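Local coordinates for protein Asp/Glu-specific dipeptidyl-peptidase (PDB 5JXF) that removes dipeptides from the N-terminus of oligopeptides as a serine peptidase, cutting strictly after aspartate or glutamate, at residues E182-N187 and N248-A253; E311-A316 and F408-V413; A315-Q320 and G340-W345. All blocks are in the same frame, centred on the assembly; numbering follows the deposited sequence.

Contact 1 of 3, residues E182-N187 and N248-A253; sequences EAWQEN and NNHPAA
The indole of W184 is sandwiched: the imidazole of H250 lies over one face and the CB of E182 over the other, the latter displaced toward the rim. H250 stacks face to face on the six-membered ring, the two planes 18° apart and the ring centroids 3.7 Å from each other. NE2 of H250 sits over the middle of the indole, 3.3 Å from CE2 of W184, while CE1 of H250 reaches CE3 of W184 at 3.4 Å. The far face of the imidazole is occupied as well, by the backbone O of N248, so the imidazole lies between a carbonyl oxygen and an indole. P251 follows with its CD 3.9 Å from CD1 of W184, at an oblique angle to the pyrrole end of the ring. The contact ties a type I beta turn, E182 to Q185, which leads into strand 186-192, to the loop between strands 239-245 and 259-260 of the same antiparallel sheet, at the surface of this S46 peptidase. Within the turn, the backbone N of E182 donates to Q185 OE1 at 2.8 Å, standing above the plane of that amide. CG of W184 lies between its backbone N and carbonyl carbon (chi1 59°), which stands the indole up against the loop. NE1 of W184 bonds to E204 on strand 197-214, and that carboxylate also takes NE2 of Q185.

Contact 2 of 3, residues E311-A316 and F408-V413; sequences EIREAA and FNEVVV
I312 and R313 of one helix meet E410 and V411 of another, in a buried helix-helix packing inside the helical part of this S46 peptidase. Helices 295-325 and 386-415 run nearly parallel here, their local axes 24° apart and 10.2 Å from each other at closest approach. The close-packed part is apolar and belongs to I312, whose CG2 and CD1 both rest on the same side of the CB of E410. CD1 of I312 comes within 3.7 Å of that CB, and CG2 of I312 rests 3.9 Å from CG2 of V411, the two side chains meeting at about a right angle. The R313 side is the polar part, yet R313 and E410 are buried too; the solvent side belongs instead to the exposed E314 and the partly exposed E311 and N409, none of which touches the partner segment. R313 starts off beside the interface and stretches out straight from CG to NE, while E410 folds back at chi2 to bring its carboxylate across that arm. The result is a side-on, two-nitrogen salt bridge with the guanidinium and carboxylate planes 40° apart. NE of R313 reaches OE1 of E410 at 3.1 Å, tilted from both planes, with an N-H...O angle of only 137°; a longer, weak bond runs from the same NE to OE2. The third nitrogen, NH1, turns to helix 328-357, so this one guanidinium joins three helices, and the buried carboxylate probably helps to keep it charged. The straightest of the three bonds to E410 is that of NH2 of R313, which meets the syn lone pair of E410 OE2 at 3.2 Å, in the guanidinium plane.

Contact 3 of 3, residues A315-Q320 and G340-W345; sequences AALKVQ and GVANYW. With ARG (arginine), chain E.
L317 is the bump of this contact, a forked isobutyl group pushed between V341, A342 and W345. It joins two successive helices, 295-325 and 328-357, which form a helical hairpin splayed open: their local axes cross at -136° and pass 10.3 Å apart. The hollow on the second helix has the backbone and CB of A342 as its floor, V341 as one wall and the base of W345 as the other. Each methyl of the fork takes its own side. CD1 of L317 settles 3.6 Å from CA of A342; it also touches CB of W345 at 3.8 Å and meets the indole obliquely beside CG. CD2 of L317 turns the other way, onto V341 CG1, 3.5 Å off, which is tighter than usual for two methyls, and it also rests on CB of A342. L317 and V341 slide past each other in opposite directions, and CG1 of V341 stands anti to the backbone N (chi1 168°), a setting that presents this methyl to the leucine. Y338, one turn earlier on the second helix, packs against L317 as well. Next to A342, N343 points away from the first helix, toward the bound arginine, the first residue of the Arg-Asp dipeptide. N228 and D679 also bind that arginine, and N228 ND2 donates to N343 OD1 too, helping to fix which way round the amide sits. The amide of N343 holds the arginine with both ends: ND2 approaches the arginine O, and OD1 accepts the arginine N at 2.8 Å.

How the contacts relate
Contacts 2 and 3 are neighbours, their centres 9 Å apart, and both use helix 295-325, sharing A315 and A316. R313 links them: its NH1 lies 2.9 Å from the backbone O of V341, a probable hydrogen bond, and its CB packs on W345. The series thus runs from helix 386-415 through 295-325 to 328-357, whose far side carries N343 at the bound arginine. The side chain of A342 is about 11 Å from that of H101, probably a charge-relay residue, and that of R313 about 9 Å from the arginine. Contact 1 stands alone across the chain's centre, about 40 Å from contact 2 and 39 Å from contact 3 between centres.

Contact 1 of 3, residues E182-N187 and N248-A253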
loop_
_atom_site.group_PDB
_atom_site.type_symbol
_atom_site.label_atom_id
_atom_site.label_comp_id
_atom_site.label_asym_id
_atom_site.label_seq_id
_atom_site.Cartn_x
_atom_site.Cartn_y
_atom_site.Cartn_z
ATOM N N GLU A 182 17.402 16.699 -47.946
ATOM C CA GLU A 182 17.199 15.849 -49.110
ATOM C C GLU A 182 15.715 15.831 -49.475
ATOM O O GLU A 182 14.874 16.278 -48.690
ATOM C CB GLU A 182 17.727 14.424 -48.847
ATOM C CG GLU A 182 19.196 14.373 -48.457
ATOM C CD GLU A 182 20.141 14.720 -49.608
ATOM O OE1 GLU A 182 19.718 14.638 -50.781
ATOM O OE2 GLU A 182 21.311 15.066 -49.336
ATOM N N ALA A 183 15.392 15.299 -50.651
ATOM C CA ALA A 183 14.011 15.278 -51.140
ATOM C C ALA A 183 13.069 14.428 -50.284
ATOM O O ALA A 183 11.864 14.656 -50.268
ATOM C CB ALA A 183 13.976 14.771 -52.555
ATOM N N TRP A 184 13.612 13.428 -49.608
ATOM C CA TRP A 184 12.773 12.469 -48.911
ATOM C C TRP A 184 12.602 12.894 -47.458
ATOM O O TRP A 184 11.859 12.277 -46.682
ATOM C CB TRP A 184 13.364 11.053 -49.032
ATOM C CG TRP A 184 14.749 10.885 -48.488
ATOM C CD1 TRP A 184 15.089 10.544 -47.200
ATOM C CD2 TRP A 184 15.989 11.018 -49.207
ATOM N NE1 TRP A 184 16.453 10.477 -47.076
ATOM C CE2 TRP A 184 17.032 10.754 -48.288
ATOM C CE3 TRP A 184 16.317 11.330 -50.530
ATOM C CZ2 TRP A 184 18.382 10.797 -48.652
ATOM C CZ3 TRP A 184 17.664 11.374 -50.898
ATOM C CH2 TRP A 184 18.680 11.106 -49.960
ATOM N N GLN A 185 13.268 13.984 -47.114
ATOM C CA GLN A 185 13.292 14.466 -45.762
ATOM C C GLN A 185 12.351 15.632 -45.553
ATOM O O GLN A 185 11.865 16.236 -46.515
ATOM C CB GLN A 185 14.714 14.871 -45.373
ATOM C CG GLN A 185 15.700 13.708 -45.445
ATOM C CD GLN A 185 17.148 14.155 -45.309
ATOM O OE1 GLN A 185 17.487 15.342 -45.489
ATOM N NE2 GLN A 185 18.015 13.206 -45.000
ATOM N N GLU A 186 12.136 15.953 -44.284
ATOM C CA GLU A 186 11.229 17.018 -43.856
ATOM C C GLU A 186 11.852 17.874 -42.761
ATOM O O GLU A 186 12.575 17.373 -41.893
ATOM C CB GLU A 186 9.909 16.439 -43.346
ATOM C CG GLU A 186 9.007 15.894 -44.426
ATOM C CD GLU A 186 7.889 15.046 -43.855
ATOM O OE1 GLU A 186 7.148 15.554 -42.967
ATOM O OE2 GLU A 186 7.767 13.872 -44.290
ATOM N N ASN A 187 11.559 19.168 -42.811
ATOM C CA ASN A 187 11.972 20.089 -41.776
ATOM C C ASN A 187 10.838 20.358 -40.804
ATOM O O ASN A 187 9.673 20.336 -41.196
ATOM C CB ASN A 187 12.456 21.381 -42.406
ATOM C CG ASN A 187 13.703 21.167 -43.204
ATOM O OD1 ASN A 187 14.421 20.190 -42.963
ATOM N ND2 ASN A 187 13.972 22.052 -44.171
ATOM N N ASN A 248 15.051 2.334 -52.155
ATOM C CA ASN A 248 16.154 3.246 -51.883
ATOM C C ASN A 248 16.383 3.479 -50.400
ATOM O O ASN A 248 17.003 4.466 -50.005
ATOM C CB ASN A 248 15.902 4.570 -52.590
ATOM C CG ASN A 248 15.859 4.401 -54.099
ATOM O OD1 ASN A 248 16.598 3.599 -54.664
ATOM N ND2 ASN A 248 14.966 5.122 -54.745
ATOM N N ASN A 249 15.885 2.554 -49.577
ATOM C CA ASN A 249 15.986 2.676 -48.130
ATOM C C ASN A 249 15.418 3.995 -47.615
ATOM O O ASN A 249 15.945 4.599 -46.677
ATOM C CB ASN A 249 17.436 2.524 -47.684
ATOM C CG ASN A 249 17.551 2.013 -46.253
ATOM O OD1 ASN A 249 16.799 1.129 -45.849
ATOM N ND2 ASN A 249 18.482 2.579 -45.484
ATOM N N HIS A 250 14.339 4.444 -48.246
ATOM C CA HIS A 250 13.756 5.754 -47.994
ATOM C C HIS A 250 12.306 5.597 -47.562
ATOM O O HIS A 250 11.681 4.583 -47.873
ATOM C CB HIS A 250 13.824 6.634 -49.265
ATOM C CG HIS A 250 15.194 7.129 -49.586
ATOM N ND1 HIS A 250 15.535 7.616 -50.833
ATOM C CD2 HIS A 250 16.314 7.215 -48.833
ATOM C CE1 HIS A 250 16.804 7.978 -50.829
ATOM N NE2 HIS A 250 17.298 7.758 -49.621
ATOM N N PRO A 251 11.760 6.611 -46.879
ATOM C CA PRO A 251 10.343 6.605 -46.501
ATOM C C PRO A 251 9.407 6.342 -47.669
ATOM O O PRO A 251 9.584 6.861 -48.767
ATOM C CB PRO A 251 10.129 8.012 -45.950
ATOM C CG PRO A 251 11.437 8.394 -45.400
ATOM C CD PRO A 251 12.454 7.797 -46.344
ATOM N N ALA A 252 8.410 5.515 -47.411
ATOM C CA ALA A 252 7.395 5.185 -48.388
ATOM C C ALA A 252 6.083 4.875 -47.678
ATOM O O ALA A 252 6.061 4.238 -46.616
ATOM C CB ALA A 252 7.832 4.011 -49.225
ATOM N N ALA A 253 4.986 5.348 -48.258
ATOM C CA ALA A 253 3.667 4.934 -47.821
ATOM C C ALA A 253 3.600 3.421 -47.976
ATOM O O ALA A 253 4.441 2.822 -48.652
ATOM C CB ALA A 253 2.579 5.627 -48.633
#

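Contact 2 of 3, residues E311-A316 and F408-V413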
loop_
_atom_site.group_PDB
_atom_site.type_symbol
_atom_site.label_atom_id
_atom_site.label_comp_id
_atom_site.label_asym_id
_atom_site.label_seq_id
_atom_site.Cartn_x
_atom_site.Cartn_y
_atom_site.Cartn_z
ATOM N N GLU A 311 -11.869 15.327 -10.711
ATOM C CA GLU A 311 -13.261 14.977 -10.415
ATOM C C GLU A 311 -14.030 14.596 -11.678
ATOM O O GLU A 311 -14.813 13.645 -11.675
ATOM C CB GLU A 311 -13.971 16.135 -9.703
ATOM C CG GLU A 311 -14.431 15.794 -8.300
ATOM C CD GLU A 311 -15.294 16.888 -7.679
ATOM O OE1 GLU A 311 -16.499 16.960 -8.006
ATOM O OE2 GLU A 311 -14.772 17.676 -6.860
ATOM N N ILE A 312 -13.791 15.328 -12.764
ATOM C CA ILE A 312 -14.478 15.042 -14.019
ATOM C C ILE A 312 -14.089 13.682 -14.586
ATOM O O ILE A 312 -14.962 12.899 -14.942
ATOM C CB ILE A 312 -14.208 16.116 -15.080
ATOM C CG1 ILE A 312 -14.764 17.457 -14.623
ATOM C CG2 ILE A 312 -14.843 15.726 -16.415
ATOM C CD1 ILE A 312 -14.493 18.550 -15.625
ATOM N N ARG A 313 -12.793 13.393 -14.670
ATOM C CA ARG A 313 -12.340 12.113 -15.224
ATOM C C ARG A 313 -12.744 10.921 -14.341
ATOM O O ARG A 313 -13.038 9.834 -14.841
ATOM C CB ARG A 313 -10.820 12.117 -15.429
ATOM C CG ARG A 313 -10.374 13.009 -16.594
ATOM C CD ARG A 313 -8.883 12.925 -16.891
ATOM N NE ARG A 313 -8.536 13.784 -18.024
ATOM C CZ ARG A 313 -7.707 13.441 -19.007
ATOM N NH1 ARG A 313 -7.121 12.245 -18.996
ATOM N NH2 ARG A 313 -7.453 14.298 -19.998
ATOM N N GLU A 314 -12.762 11.128 -13.032
ATOM C CA GLU A 314 -13.120 10.044 -12.114
ATOM C C GLU A 314 -14.542 9.543 -12.375
ATOM O O GLU A 314 -14.790 8.340 -12.433
ATOM C CB GLU A 314 -12.978 10.499 -10.657
ATOM C CG GLU A 314 -13.162 9.384 -9.639
ATOM C CD GLU A 314 -14.624 9.077 -9.376
ATOM O OE1 GLU A 314 -15.456 10.008 -9.483
ATOM O OE2 GLU A 314 -14.939 7.900 -9.092
ATOM N N ALA A 315 -15.476 10.475 -12.524
ATOM C CA ALA A 315 -16.856 10.115 -12.810
ATOM C C ALA A 315 -16.949 9.376 -14.152
ATOM O O ALA A 315 -17.614 8.345 -14.245
ATOM C CB ALA A 315 -17.732 11.347 -12.803
ATOM N N ALA A 316 -16.266 9.888 -15.181
ATOM C CA ALA A 316 -16.253 9.240 -16.499
ATOM C C ALA A 316 -15.703 7.815 -16.455
ATOM O O ALA A 316 -16.291 6.887 -17.022
ATOM C CB ALA A 316 -15.438 10.068 -17.498
ATOM N N PHE A 408 -15.157 22.805 -19.812
ATOM C CA PHE A 408 -15.640 22.681 -21.192
ATOM C C PHE A 408 -14.844 21.652 -22.008
ATOM O O PHE A 408 -15.429 20.757 -22.620
ATOM C CB PHE A 408 -15.619 24.029 -21.912
ATOM C CG PHE A 408 -16.079 23.944 -23.337
ATOM C CD1 PHE A 408 -17.429 23.952 -23.641
ATOM C CD2 PHE A 408 -15.159 23.832 -24.376
ATOM C CE1 PHE A 408 -17.859 23.864 -24.959
ATOM C CE2 PHE A 408 -15.581 23.738 -25.689
ATOM C CZ PHE A 408 -16.934 23.752 -25.978
ATOM N N ASN A 409 -13.520 21.785 -22.040
ATOM C CA ASN A 409 -12.679 20.788 -22.703
ATOM C C ASN A 409 -12.898 19.354 -22.196
ATOM O O ASN A 409 -12.924 18.407 -22.990
ATOM C CB ASN A 409 -11.193 21.118 -22.535
ATOM C CG ASN A 409 -10.812 22.434 -23.142
ATOM O OD1 ASN A 409 -11.408 22.881 -24.123
ATOM N ND2 ASN A 409 -9.794 23.066 -22.570
ATOM N N GLU A 410 -13.032 19.187 -20.880
ATOM C CA GLU A 410 -13.083 17.835 -20.324
ATOM C C GLU A 410 -14.434 17.196 -20.589
ATOM O O GLU A 410 -14.520 15.995 -20.827
ATOM C CB GLU A 410 -12.777 17.836 -18.820
ATOM C CG GLU A 410 -11.288 17.960 -18.490
ATOM C CD GLU A 410 -10.480 16.697 -18.806
ATOM O OE1 GLU A 410 -10.986 15.571 -18.592
ATOM O OE2 GLU A 410 -9.327 16.828 -19.269
ATOM N N VAL A 411 -15.484 18.003 -20.584
ATOM C CA VAL A 411 -16.828 17.450 -20.627
ATOM C C VAL A 411 -17.370 17.376 -22.048
ATOM O O VAL A 411 -17.993 16.386 -22.435
ATOM C CB VAL A 411 -17.786 18.262 -19.739
ATOM C CG1 VAL A 411 -19.230 17.875 -20.006
ATOM C CG2 VAL A 411 -17.430 18.053 -18.264
ATOM N N VAL A 412 -17.111 18.408 -22.838
ATOM C CA VAL A 412 -17.638 18.458 -24.195
ATOM C C VAL A 412 -16.649 17.900 -25.226
ATOM O O VAL A 412 -17.038 17.147 -26.121
ATOM C CB VAL A 412 -18.029 19.897 -24.569
ATOM C CG1 VAL A 412 -18.508 19.966 -26.009
ATOM C CG2 VAL A 412 -19.098 20.403 -23.617
ATOM N N VAL A 413 -15.371 18.245 -25.083
ATOM C CA VAL A 413 -14.362 17.871 -26.072
ATOM C C VAL A 413 -13.791 16.449 -25.909
ATOM O O VAL A 413 -13.564 15.744 -26.900
ATOM C CB VAL A 413 -13.187 18.872 -26.044
ATOM C CG1 VAL A 413 -12.119 18.489 -27.062
ATOM C CG2 VAL A 413 -13.692 20.283 -26.294
#

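Contact 3 of 3, residues A315-Q320 and G340-W345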
loop_
_atom_site.group_PDB
_atom_site.type_symbol
_atom_site.label_atom_id
_atom_site.label_comp_id
_atom_site.label_asym_id
_atom_site.label_seq_id
_atom_site.Cartn_x
_atom_site.Cartn_y
_atom_site.Cartn_z
ATOM N N ALA A 315 -15.476 10.475 -12.524
ATOM C CA ALA A 315 -16.856 10.115 -12.810
ATOM C C ALA A 315 -16.949 9.376 -14.152
ATOM O O ALA A 315 -17.614 8.345 -14.245
ATOM C CB ALA A 315 -17.732 11.347 -12.803
ATOM N N ALA A 316 -16.266 9.888 -15.181
ATOM C CA ALA A 316 -16.253 9.240 -16.499
ATOM C C ALA A 316 -15.703 7.815 -16.455
ATOM O O ALA A 316 -16.291 6.887 -17.022
ATOM C CB ALA A 316 -15.438 10.068 -17.498
ATOM N N LEU A 317 -14.562 7.655 -15.795
ATOM C CA LEU A 317 -13.902 6.363 -15.715
ATOM C C LEU A 317 -14.721 5.347 -14.920
ATOM O O LEU A 317 -14.767 4.169 -15.285
ATOM C CB LEU A 317 -12.508 6.519 -15.098
ATOM C CG LEU A 317 -11.473 7.296 -15.927
ATOM C CD1 LEU A 317 -10.283 7.660 -15.066
ATOM C CD2 LEU A 317 -11.030 6.494 -17.143
ATOM N N LYS A 318 -15.364 5.788 -13.842
ATOM C CA LYS A 318 -16.139 4.858 -13.016
ATOM C C LYS A 318 -17.235 4.231 -13.873
ATOM O O LYS A 318 -17.411 3.008 -13.879
ATOM C CB LYS A 318 -16.728 5.553 -11.788
ATOM N N VAL A 319 -17.925 5.070 -14.641
ATOM C CA VAL A 319 -18.962 4.599 -15.555
ATOM C C VAL A 319 -18.403 3.607 -16.565
ATOM O O VAL A 319 -18.975 2.539 -16.787
ATOM C CB VAL A 319 -19.630 5.760 -16.315
ATOM C CG1 VAL A 319 -20.560 5.220 -17.399
ATOM C CG2 VAL A 319 -20.395 6.661 -15.343
ATOM N N GLN A 320 -17.263 3.946 -17.153
ATOM C CA GLN A 320 -16.689 3.121 -18.199
ATOM C C GLN A 320 -16.175 1.793 -17.652
ATOM O O GLN A 320 -16.425 0.741 -18.245
ATOM C CB GLN A 320 -15.569 3.885 -18.917
ATOM C CG GLN A 320 -16.113 4.969 -19.816
ATOM C CD GLN A 320 -15.055 5.933 -20.283
ATOM O OE1 GLN A 320 -13.904 5.556 -20.514
ATOM N NE2 GLN A 320 -15.433 7.194 -20.404
ATOM N N GLY A 340 -5.915 6.007 -21.838
ATOM C CA GLY A 340 -5.467 7.375 -22.016
ATOM C C GLY A 340 -6.004 8.303 -20.946
ATOM O O GLY A 340 -5.235 8.978 -20.260
ATOM N N VAL A 341 -7.327 8.320 -20.807
ATOM C CA VAL A 341 -8.018 9.123 -19.798
ATOM C C VAL A 341 -7.554 8.808 -18.380
ATOM O O VAL A 341 -7.249 9.720 -17.607
ATOM C CB VAL A 341 -9.552 8.925 -19.883
ATOM C CG1 VAL A 341 -10.248 9.511 -18.660
ATOM C CG2 VAL A 341 -10.094 9.566 -21.162
ATOM N N ALA A 342 -7.490 7.514 -18.064
ATOM C CA ALA A 342 -7.133 7.020 -16.727
ATOM C C ALA A 342 -5.709 7.397 -16.304
ATOM O O ALA A 342 -5.453 7.718 -15.147
ATOM C CB ALA A 342 -7.309 5.493 -16.674
ATOM N N ASN A 343 -4.791 7.358 -17.254
ATOM C CA ASN A 343 -3.389 7.664 -17.010
ATOM C C ASN A 343 -3.153 9.065 -16.448
ATOM O O ASN A 343 -2.430 9.235 -15.468
ATOM C CB ASN A 343 -2.595 7.498 -18.307
ATOM C CG ASN A 343 -1.107 7.531 -18.073
ATOM O OD1 ASN A 343 -0.592 6.876 -17.158
ATOM N ND2 ASN A 343 -0.397 8.309 -18.891
ATOM N N TYR A 344 -3.759 10.075 -17.071
ATOM C CA TYR A 344 -3.634 11.441 -16.566
ATOM C C TYR A 344 -4.484 11.699 -15.311
ATOM O O TYR A 344 -4.109 12.504 -14.456
ATOM C CB TYR A 344 -3.992 12.443 -17.669
ATOM C CG TYR A 344 -2.876 12.562 -18.670
ATOM C CD1 TYR A 344 -1.721 13.265 -18.356
ATOM C CD2 TYR A 344 -2.945 11.927 -19.895
ATOM C CE1 TYR A 344 -0.678 13.372 -19.247
ATOM C CE2 TYR A 344 -1.896 12.026 -20.804
ATOM C CZ TYR A 344 -0.767 12.756 -20.469
ATOM O OH TYR A 344 0.283 12.870 -21.348
ATOM N N TRP A 345 -5.621 11.017 -15.202
ATOM C CA TRP A 345 -6.447 11.125 -14.002
ATOM C C TRP A 345 -5.628 10.770 -12.772
ATOM O O TRP A 345 -5.621 11.499 -11.774
ATOM C CB TRP A 345 -7.669 10.218 -14.085
ATOM C CG TRP A 345 -8.261 9.936 -12.729
ATOM C CD1 TRP A 345 -9.043 10.778 -11.974
ATOM C CD2 TRP A 345 -8.106 8.733 -11.952
ATOM N NE1 TRP A 345 -9.382 10.167 -10.784
ATOM C CE2 TRP A 345 -8.824 8.915 -10.748
ATOM C CE3 TRP A 345 -7.436 7.522 -12.162
ATOM C CZ2 TRP A 345 -8.886 7.929 -9.755
ATOM C CZ3 TRP A 345 -7.503 6.542 -11.176
ATOM C CH2 TRP A 345 -8.223 6.754 -9.988
HETATM N N ARG E . 1.900 5.627 -16.758
HETATM C CA ARG E . 2.401 5.360 -18.099
HETATM C C ARG E . 2.786 6.694 -18.748
HETATM O O ARG E . 1.959 7.595 -18.844
HETATM C CB ARG E . 1.353 4.614 -18.934
HETATM C CG ARG E . 1.018 3.205 -18.422
HETATM C CD ARG E . -0.100 2.555 -19.240
HETATM N NE ARG E . -1.323 3.351 -19.213
HETATM C CZ ARG E . -2.308 3.190 -18.325
HETATM N NH1 ARG E . -2.221 2.247 -17.387
HETATM N NH2 ARG E . -3.388 3.969 -18.375
#